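Local structure of WbmS, polysaccharide deacetylase involved in O-antigen biosynthesis (Bordetella bronchiseptica, 3HFT) at residues A22-I27 / Y146-L151; W177-A182 / L205-I210. The protein probably removes acetyl groups from a saccharide during O-antigen biosynthesis, using a zinc-bearing site of the polysaccharide deacetylase family. All blocks are in the same frame, centred on the assembly; numbering follows the deposited sequence.

Interaction 1: A22-I27 / Y146-L151; sequences ARISDI and YDCNIL
The ring of Tyr146 lies across the short 3-10 turn 24-26, one face over the backbone at Ile24 O and Ser25 N. Ile24 O sits 3.8 Å above the ring plane, displaced toward the rim near CD1 and CE1. On the other half of the ring, Tyr146 CE2 approaches Ser25 CA at 3.6 Å. The phenol group runs past the turn and ends at the backbone of Ile27, where Tyr146 OH donates to Ile27 O at 2.7 Å. That donor lies in the carbonyl plane, with a C=O...O angle of 157°, so the bond holds the ring by its far end while the turn supports its face. Ile27 CB closes on Tyr146 CE1 at 3.9 Å.

At the root of the ring, the methyl CG2 of Ile24, anti to its own backbone N, fits against Tyr146 CB at 3.6 Å and reaches Cys148 SG at 3.9 Å. The turn lies near the starts of strands 39-44, 67-71 and 87-91, and probably covers that end of the barrel-like fold of the family: Ile24 also packs on Phe40 and Thr42, its backbone N bonds to Thr68 OG1, and Ser25 OG bonds to Glu88. Tyr146 lies on strand 146-147, which is bonded on its two flanks to 123-124 and 171-172.

Each segment is braced internally too. Asp26 folds back to take Arg23 N on OD2 and the guanidinium NH2 on OD1, the latter a 2.7 Å salt bridge through the syn lone pair. In the other segment, Asp147 OD1 accepts from Asn149 N in an Asx turn, and OD2 takes Asn149 ND2 at 2.7 Å.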
ATOM      1  N   ALA A  22       0.915  22.401  -4.683  1.00 31.40           N
ATOM      2  CA  ALA A  22       1.855  22.365  -3.589  1.00 31.22           C
ATOM      3  C   ALA A  22       2.896  21.258  -3.779  1.00 32.69           C
ATOM      4  O   ALA A  22       2.804  20.444  -4.697  1.00 33.58           O
ATOM      5  CB  ALA A  22       1.083  22.181  -2.278  1.00 34.29           C
ATOM      6  N   ARG A  23       3.919  21.299  -2.926  1.00 33.39           N
ATOM      7  CA  ARG A  23       4.935  20.273  -2.846  1.00 31.13           C
ATOM      8  C   ARG A  23       4.546  19.246  -1.783  1.00 32.51           C
ATOM      9  O   ARG A  23       3.865  19.572  -0.817  1.00 32.15           O
ATOM     10  CB  ARG A  23       6.251  20.916  -2.442  1.00 32.60           C
ATOM     11  CG  ARG A  23       6.683  21.997  -3.412  1.00 36.10           C
ATOM     12  CD  ARG A  23       7.829  22.766  -2.842  1.00 41.84           C
ATOM     13  NE  ARG A  23       7.437  23.453  -1.632  1.00 46.76           N
ATOM     14  CZ  ARG A  23       7.432  24.764  -1.453  1.00 51.01           C
ATOM     15  NH1 ARG A  23       7.822  25.601  -2.399  1.00 55.40           N
ATOM     16  NH2 ARG A  23       7.052  25.239  -0.289  1.00 48.30           N
ATOM     17  N   ILE A  24       4.987  18.005  -1.937  1.00 33.46           N
ATOM     18  CA  ILE A  24       4.673  16.999  -0.910  1.00 31.84           C
ATOM     19  C   ILE A  24       5.123  17.464   0.487  1.00 32.84           C
ATOM     20  O   ILE A  24       4.375  17.307   1.457  1.00 33.04           O
ATOM     21  CB  ILE A  24       5.264  15.589  -1.283  1.00 33.37           C
ATOM     22  CG1 ILE A  24       4.602  15.030  -2.564  1.00 35.34           C
ATOM     23  CG2 ILE A  24       5.176  14.596  -0.103  1.00 34.44           C
ATOM     24  CD1 ILE A  24       3.137  14.507  -2.394  1.00 31.61           C
ATOM     25  N   SER A  25       6.303  18.086   0.611  1.00 31.21           N
ATOM     26  CA  SER A  25       6.763  18.520   1.938  1.00 33.28           C
ATOM     27  C   SER A  25       5.978  19.690   2.521  1.00 34.18           C
ATOM     28  O   SER A  25       6.236  20.101   3.665  1.00 35.87           O
ATOM     29  CB  SER A  25       8.238  18.895   1.891  1.00 33.44           C
ATOM     30  OG  SER A  25       8.466  19.825   0.856  1.00 37.03           O
ATOM     31  N   ASP A  26       5.005  20.217   1.781  1.00 34.30           N
ATOM     32  CA  ASP A  26       4.135  21.267   2.320  1.00 33.79           C
ATOM     33  C   ASP A  26       3.021  20.660   3.183  1.00 34.10           C
ATOM     34  O   ASP A  26       2.354  21.382   3.907  1.00 34.58           O
ATOM     35  CB  ASP A  26       3.508  22.103   1.200  1.00 32.14           C
ATOM     36  CG  ASP A  26       4.514  22.930   0.429  1.00 33.05           C
ATOM     37  OD1 ASP A  26       5.460  23.464   1.025  1.00 32.40           O
ATOM     38  OD2 ASP A  26       4.329  23.092  -0.795  1.00 31.92           O
ATOM     39  N   ILE A  27       2.834  19.338   3.136  1.00 33.51           N
ATOM     40  CA  ILE A  27       1.797  18.666   3.924  1.00 33.92           C
ATOM     41  C   ILE A  27       2.160  18.752   5.403  1.00 36.61           C
ATOM     42  O   ILE A  27       3.262  18.362   5.801  1.00 35.72           O
ATOM     43  CB  ILE A  27       1.653  17.191   3.518  1.00 33.58           C
ATOM     44  CG1 ILE A  27       1.145  17.115   2.066  1.00 32.45           C
ATOM     45  CG2 ILE A  27       0.712  16.399   4.492  1.00 33.97           C
ATOM     46  CD1 ILE A  27       1.306  15.758   1.376  1.00 34.33           C
ATOM     47  N   TYR A 146       7.997  11.646   4.221  1.00 32.32           N
ATOM     48  CA  TYR A 146       6.788  11.425   3.475  1.00 31.38           C
ATOM     49  C   TYR A 146       6.881  10.203   2.568  1.00 31.85           C
ATOM     50  O   TYR A 146       7.667  10.202   1.611  1.00 34.93           O
ATOM     51  CB  TYR A 146       6.500  12.639   2.600  1.00 34.19           C
ATOM     52  CG  TYR A 146       6.309  13.887   3.388  1.00 34.60           C
ATOM     53  CD1 TYR A 146       5.072  14.202   3.931  1.00 38.59           C
ATOM     54  CD2 TYR A 146       7.363  14.726   3.646  1.00 33.73           C
ATOM     55  CE1 TYR A 146       4.899  15.345   4.673  1.00 35.43           C
ATOM     56  CE2 TYR A 146       7.193  15.877   4.387  1.00 36.85           C
ATOM     57  CZ  TYR A 146       5.959  16.178   4.891  1.00 36.12           C
ATOM     58  OH  TYR A 146       5.776  17.304   5.630  1.00 37.92           O
ATOM     59  N   ASP A 147       6.051   9.201   2.835  1.00 30.94           N
ATOM     60  CA  ASP A 147       5.953   8.041   1.966  1.00 31.56           C
ATOM     61  C   ASP A 147       4.809   8.231   0.949  1.00 32.82           C
ATOM     62  O   ASP A 147       3.682   8.542   1.333  1.00 35.53           O
ATOM     63  CB  ASP A 147       5.744   6.763   2.779  1.00 32.79           C
ATOM     64  CG  ASP A 147       5.452   5.574   1.897  1.00 34.85           C
ATOM     65  OD1 ASP A 147       4.249   5.389   1.551  1.00 35.85           O
ATOM     66  OD2 ASP A 147       6.425   4.855   1.555  1.00 41.08           O
ATOM     67  N   CYS A 148       5.113   8.070  -0.338  1.00 31.76           N
ATOM     68  CA  CYS A 148       4.171   8.307  -1.420  1.00 32.62           C
ATOM     69  C   CYS A 148       3.885   7.035  -2.206  1.00 35.01           C
ATOM     70  O   CYS A 148       3.623   7.091  -3.391  1.00 33.01           O
ATOM     71  CB  CYS A 148       4.711   9.389  -2.358  1.00 32.69           C
ATOM     72  SG  CYS A 148       4.891  10.967  -1.463  1.00 37.06           S
ATOM     73  N   ASN A 149       3.865   5.897  -1.510  1.00 35.06           N
ATOM     74  CA  ASN A 149       3.747   4.568  -2.151  1.00 34.74           C
ATOM     75  C   ASN A 149       2.349   3.930  -2.250  1.00 33.95           C
ATOM     76  O   ASN A 149       2.192   2.914  -2.902  1.00 35.31           O
ATOM     77  CB  ASN A 149       4.667   3.596  -1.408  1.00 33.53           C
ATOM     78  CG  ASN A 149       6.117   3.738  -1.854  1.00 35.94           C
ATOM     79  OD1 ASN A 149       6.380   3.701  -3.034  1.00 34.38           O
ATOM     80  ND2 ASN A 149       7.040   3.850  -0.921  1.00 33.97           N
ATOM     81  N   ILE A 150       1.351   4.520  -1.598  1.00 31.87           N
ATOM     82  CA  ILE A 150      -0.037   4.001  -1.642  1.00 32.46           C
ATOM     83  C   ILE A 150      -0.825   4.686  -2.759  1.00 34.23           C
ATOM     84  O   ILE A 150      -1.001   5.922  -2.744  1.00 33.70           O
ATOM     85  CB  ILE A 150      -0.807   4.268  -0.326  1.00 34.47           C
ATOM     86  CG1 ILE A 150      -0.173   3.531   0.874  1.00 40.21           C
ATOM     87  CG2 ILE A 150      -2.307   3.798  -0.445  1.00 30.58           C
ATOM     88  CD1 ILE A 150      -0.361   2.086   0.857  1.00 41.80           C
ATOM     89  N   LEU A 151      -1.312   3.891  -3.706  1.00 33.20           N
ATOM     90  CA  LEU A 151      -2.130   4.387  -4.776  1.00 33.16           C
ATOM     91  C   LEU A 151      -3.550   3.911  -4.549  1.00 33.99           C
ATOM     92  O   LEU A 151      -3.831   2.736  -4.621  1.00 32.50           O
ATOM     93  CB  LEU A 151      -1.610   3.909  -6.130  1.00 36.75           C
ATOM     94  CG  LEU A 151      -2.125   4.583  -7.420  1.00 35.54           C
ATOM     95  CD1 LEU A 151      -1.309   4.070  -8.634  1.00 31.41           C
ATOM     96  CD2 LEU A 151      -3.631   4.435  -7.707  1.00 33.96           C
TER

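Interaction 2: W177-A182 / L205-I210; sequences WEDDVA and LDFHPI. With EDO (1,2-ethanediol), chain F; EDO (1,2-ethanediol), chain D.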
ATOM      1  N   TRP A 177      -4.099   9.216  -9.075  1.00 33.69           N
ATOM      2  CA  TRP A 177      -4.030   9.217 -10.535  1.00 32.81           C
ATOM      3  C   TRP A 177      -2.581   9.096 -10.982  1.00 33.55           C
ATOM      4  O   TRP A 177      -1.666   9.671 -10.351  1.00 32.64           O
ATOM      5  CB  TRP A 177      -4.669  10.494 -11.092  1.00 33.78           C
ATOM      6  CG  TRP A 177      -4.934  10.449 -12.602  1.00 32.63           C
ATOM      7  CD1 TRP A 177      -6.136  10.218 -13.208  1.00 32.87           C
ATOM      8  CD2 TRP A 177      -4.011  10.765 -13.657  1.00 32.01           C
ATOM      9  NE1 TRP A 177      -6.004  10.293 -14.577  1.00 33.22           N
ATOM     10  CE2 TRP A 177      -4.712  10.629 -14.878  1.00 30.58           C
ATOM     11  CE3 TRP A 177      -2.646  11.064 -13.697  1.00 34.30           C
ATOM     12  CZ2 TRP A 177      -4.098  10.828 -16.134  1.00 37.02           C
ATOM     13  CZ3 TRP A 177      -2.040  11.271 -14.939  1.00 35.44           C
ATOM     14  CH2 TRP A 177      -2.765  11.133 -16.135  1.00 33.64           C
ATOM     15  N   GLU A 178      -2.365   8.312 -12.044  1.00 32.98           N
ATOM     16  CA  GLU A 178      -1.033   8.099 -12.626  1.00 32.57           C
ATOM     17  C   GLU A 178      -1.235   7.856 -14.123  1.00 31.55           C
ATOM     18  O   GLU A 178      -2.214   7.196 -14.547  1.00 34.07           O
ATOM     19  CB  GLU A 178      -0.298   6.951 -11.938  1.00 34.73           C
ATOM     20  CG  GLU A 178       1.070   6.599 -12.519  1.00 35.07           C
ATOM     21  CD  GLU A 178       1.771   5.503 -11.753  1.00 37.97           C
ATOM     22  OE1 GLU A 178       1.597   5.436 -10.505  1.00 39.23           O
ATOM     23  OE2 GLU A 178       2.493   4.703 -12.398  1.00 38.80           O
ATOM     24  N   ASP A 179      -0.330   8.399 -14.915  1.00 33.56           N
ATOM     25  CA  ASP A 179      -0.470   8.340 -16.380  1.00 36.80           C
ATOM     26  C   ASP A 179      -0.510   6.943 -16.949  1.00 33.85           C
ATOM     27  O   ASP A 179      -1.444   6.613 -17.721  1.00 36.02           O
ATOM     28  CB  ASP A 179       0.505   9.286 -17.148  1.00 37.21           C
ATOM     29  CG  ASP A 179       1.979   9.129 -16.759  1.00 34.03           C
ATOM     30  OD1 ASP A 179       2.343   8.144 -16.111  1.00 36.51           O
ATOM     31  OD2 ASP A 179       2.785  10.020 -17.128  1.00 33.65           O
ATOM     32  N   ASP A 180       0.472   6.111 -16.633  1.00 35.03           N
ATOM     33  CA  ASP A 180       0.456   4.749 -17.153  1.00 35.73           C
ATOM     34  C   ASP A 180      -0.692   3.924 -16.566  1.00 35.59           C
ATOM     35  O   ASP A 180      -1.304   3.110 -17.270  1.00 36.77           O
ATOM     36  CB  ASP A 180       1.819   4.049 -17.037  1.00 37.01           C
ATOM     37  CG  ASP A 180       2.399   4.075 -15.650  1.00 46.65           C
ATOM     38  OD1 ASP A 180       1.841   4.704 -14.736  1.00 40.10           O
ATOM     39  OD2 ASP A 180       3.483   3.496 -15.483  1.00 56.94           O
ATOM     40  N   VAL A 181      -1.057   4.199 -15.314  1.00 36.59           N
ATOM     41  CA  VAL A 181      -2.226   3.549 -14.687  1.00 36.38           C
ATOM     42  C   VAL A 181      -3.548   3.956 -15.355  1.00 35.70           C
ATOM     43  O   VAL A 181      -4.478   3.137 -15.483  1.00 39.21           O
ATOM     44  CB  VAL A 181      -2.241   3.796 -13.155  1.00 35.70           C
ATOM     45  CG1 VAL A 181      -3.496   3.234 -12.517  1.00 38.64           C
ATOM     46  CG2 VAL A 181      -1.010   3.136 -12.535  1.00 36.13           C
ATOM     47  N   ALA A 182      -3.615   5.199 -15.833  1.00 34.45           N
ATOM     48  CA  ALA A 182      -4.785   5.673 -16.535  1.00 33.92           C
ATOM     49  C   ALA A 182      -4.944   4.850 -17.810  1.00 34.87           C
ATOM     50  O   ALA A 182      -6.067   4.477 -18.200  1.00 37.22           O
ATOM     51  CB  ALA A 182      -4.646   7.143 -16.856  1.00 32.99           C
ATOM     52  N   LEU A 205      -1.091  13.440  -8.023  1.00 30.24           N
ATOM     53  CA  LEU A 205      -1.048  12.810  -9.344  1.00 33.81           C
ATOM     54  C   LEU A 205       0.400  12.490  -9.656  1.00 34.53           C
ATOM     55  O   LEU A 205       1.306  13.231  -9.244  1.00 36.18           O
ATOM     56  CB  LEU A 205      -1.643  13.728 -10.422  1.00 32.85           C
ATOM     57  CG  LEU A 205      -3.127  14.088 -10.303  1.00 35.57           C
ATOM     58  CD1 LEU A 205      -3.335  15.366  -9.452  1.00 31.40           C
ATOM     59  CD2 LEU A 205      -3.758  14.312 -11.659  1.00 35.27           C
ATOM     60  N   ASP A 206       0.620  11.385 -10.366  1.00 32.57           N
ATOM     61  CA  ASP A 206       1.948  10.933 -10.741  1.00 32.16           C
ATOM     62  C   ASP A 206       2.094  10.870 -12.264  1.00 33.24           C
ATOM     63  O   ASP A 206       1.363  10.124 -12.941  1.00 33.87           O
ATOM     64  CB  ASP A 206       2.190   9.554 -10.156  1.00 30.88           C
ATOM     65  CG  ASP A 206       3.603   9.023 -10.391  1.00 38.46           C
ATOM     66  OD1 ASP A 206       4.488   9.787 -10.843  1.00 36.79           O
ATOM     67  OD2 ASP A 206       3.810   7.826 -10.040  1.00 38.58           O
ATOM     68  N   PHE A 207       3.050  11.640 -12.786  1.00 32.07           N
ATOM     69  CA  PHE A 207       3.380  11.645 -14.225  1.00 34.40           C
ATOM     70  C   PHE A 207       4.817  11.174 -14.455  1.00 33.54           C
ATOM     71  O   PHE A 207       5.680  11.394 -13.628  1.00 34.75           O
ATOM     72  CB  PHE A 207       3.274  13.045 -14.807  1.00 35.33           C
ATOM     73  CG  PHE A 207       1.870  13.597 -14.874  1.00 32.30           C
ATOM     74  CD1 PHE A 207       1.320  14.276 -13.807  1.00 32.85           C
ATOM     75  CD2 PHE A 207       1.121  13.474 -16.045  1.00 33.12           C
ATOM     76  CE1 PHE A 207       0.024  14.819 -13.907  1.00 32.59           C
ATOM     77  CE2 PHE A 207      -0.165  13.988 -16.139  1.00 35.37           C
ATOM     78  CZ  PHE A 207      -0.713  14.651 -15.059  1.00 33.47           C
ATOM     79  N   HIS A 208       5.053  10.569 -15.605  1.00 33.44           N
ATOM     80  CA  HIS A 208       6.398  10.205 -16.061  1.00 33.56           C
ATOM     81  C   HIS A 208       6.777  11.102 -17.239  1.00 32.60           C
ATOM     82  O   HIS A 208       5.995  11.265 -18.169  1.00 33.11           O
ATOM     83  CB  HIS A 208       6.455   8.744 -16.499  1.00 33.49           C
ATOM     84  CG  HIS A 208       6.089   7.791 -15.410  1.00 35.22           C
ATOM     85  ND1 HIS A 208       4.776   7.457 -15.130  1.00 34.61           N
ATOM     86  CD2 HIS A 208       6.849   7.156 -14.494  1.00 36.19           C
ATOM     87  CE1 HIS A 208       4.755   6.631 -14.094  1.00 42.10           C
ATOM     88  NE2 HIS A 208       5.998   6.442 -13.680  1.00 38.07           N
ATOM     89  N   PRO A 209       7.983  11.684 -17.186  1.00 32.05           N
ATOM     90  CA  PRO A 209       8.512  12.499 -18.271  1.00 31.87           C
ATOM     91  C   PRO A 209       8.360  11.856 -19.644  1.00 32.37           C
ATOM     92  O   PRO A 209       7.931  12.542 -20.578  1.00 31.50           O
ATOM     93  CB  PRO A 209       9.970  12.688 -17.869  1.00 33.53           C
ATOM     94  CG  PRO A 209       9.901  12.784 -16.390  1.00 31.66           C
ATOM     95  CD  PRO A 209       8.852  11.736 -16.001  1.00 31.20           C
ATOM     96  N   ILE A 210       8.638  10.552 -19.740  1.00 32.15           N
ATOM     97  CA  ILE A 210       8.506   9.840 -21.010  1.00 32.48           C
ATOM     98  C   ILE A 210       7.074   9.934 -21.541  1.00 31.27           C
ATOM     99  O   ILE A 210       6.868  10.150 -22.737  1.00 32.65           O
ATOM    100  CB  ILE A 210       9.007   8.353 -20.948  1.00 32.67           C
ATOM    101  CG1 ILE A 210       9.167   7.811 -22.378  1.00 34.82           C
ATOM    102  CG2 ILE A 210       8.078   7.421 -20.055  1.00 31.41           C
ATOM    103  CD1 ILE A 210      10.176   8.634 -23.300  1.00 29.68           C
TER
HETATM  104  C1  EDO F 261       5.845   3.564  -9.908  1.00 45.88           C
HETATM  105  O1  EDO F 261       6.862   2.768 -10.553  1.00 36.55           O
HETATM  106  C2  EDO F 261       5.490   4.718 -10.846  1.00 48.48           C
HETATM  107  O2  EDO F 261       6.683   5.334 -11.421  1.00 40.66           O
HETATM  108  C1  EDO D 259       6.367   3.232 -17.632  1.00 54.81           C
HETATM  109  O1  EDO D 259       4.976   3.446 -17.884  1.00 39.94           O
HETATM  110  C2  EDO D 259       7.039   4.563 -17.278  1.00 61.80           C
HETATM  111  O2  EDO D 259       8.233   4.348 -16.505  1.00 64.92           O
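Both oxygens of the Asp179 carboxylate bond to His208. OD1 takes His208 ND1 through its syn lone pair at 2.7 Å, the donor angle 164° and the acceptor only 3° from the ring plane, and also receives a weak bond from Asp180 N; OD2 takes the backbone N of His208 at 2.8 Å. CG set between its own backbone N and carbonyl carbon (chi1 52°) brings the Asp179 carboxylate to His208, nearly coplanar with the imidazole. The in-plane ND1 bond limits the ring's turning, while the OD2 bond holds the backbone. His208 NE2 donates to O2 of one ethanediol at 2.6 Å.

Behind this pair, the parallel strands 177-178 and 203-207 of a beta-alpha-beta unit are tied by Asp206 N to Trp177 O and by Asp179 N to Asp206 O. Trp177 CZ3 sits 3.5 Å from Phe207 CE2, over that ring's face. On the Glu178 side, Glu178 OE1 and Asp206 OD2 lie 3.3 Å apart, two acceptors without a bond between them; Tyr175 OH bonds to OE1. Asp180 OD2 accepts from O1 of a second ethanediol. This chemistry implies an acid-rich pocket where an oriented imidazole presents NE2 to a bound hydroxyl; the ethanediols, probably from the crystallisation liquor, may mark where sugar hydroxyls bind.

How the interactions relate
The centres of the two contacts lie 15 Å apart, and Leu151 bridges them: its CD1 reaches Glu178 OE1 at 3.7 Å and Val181 CG2 at 4.0 Å. Arg125 forms a second connection, its NE bonded to Cys148 O of interaction 1 while NH1 makes a long, weak ion pair with Asp206 of interaction 2. Their places relative to the zinc, held by Asp46, His92 and His127, differ sharply. The side chain of His208 comes within about 4 Å of the metal, whereas that of Cys148 stays about 11 Å away. Trp166 of the second subunit packs on both Leu151 and Val181, bringing the dimer interface to this junction.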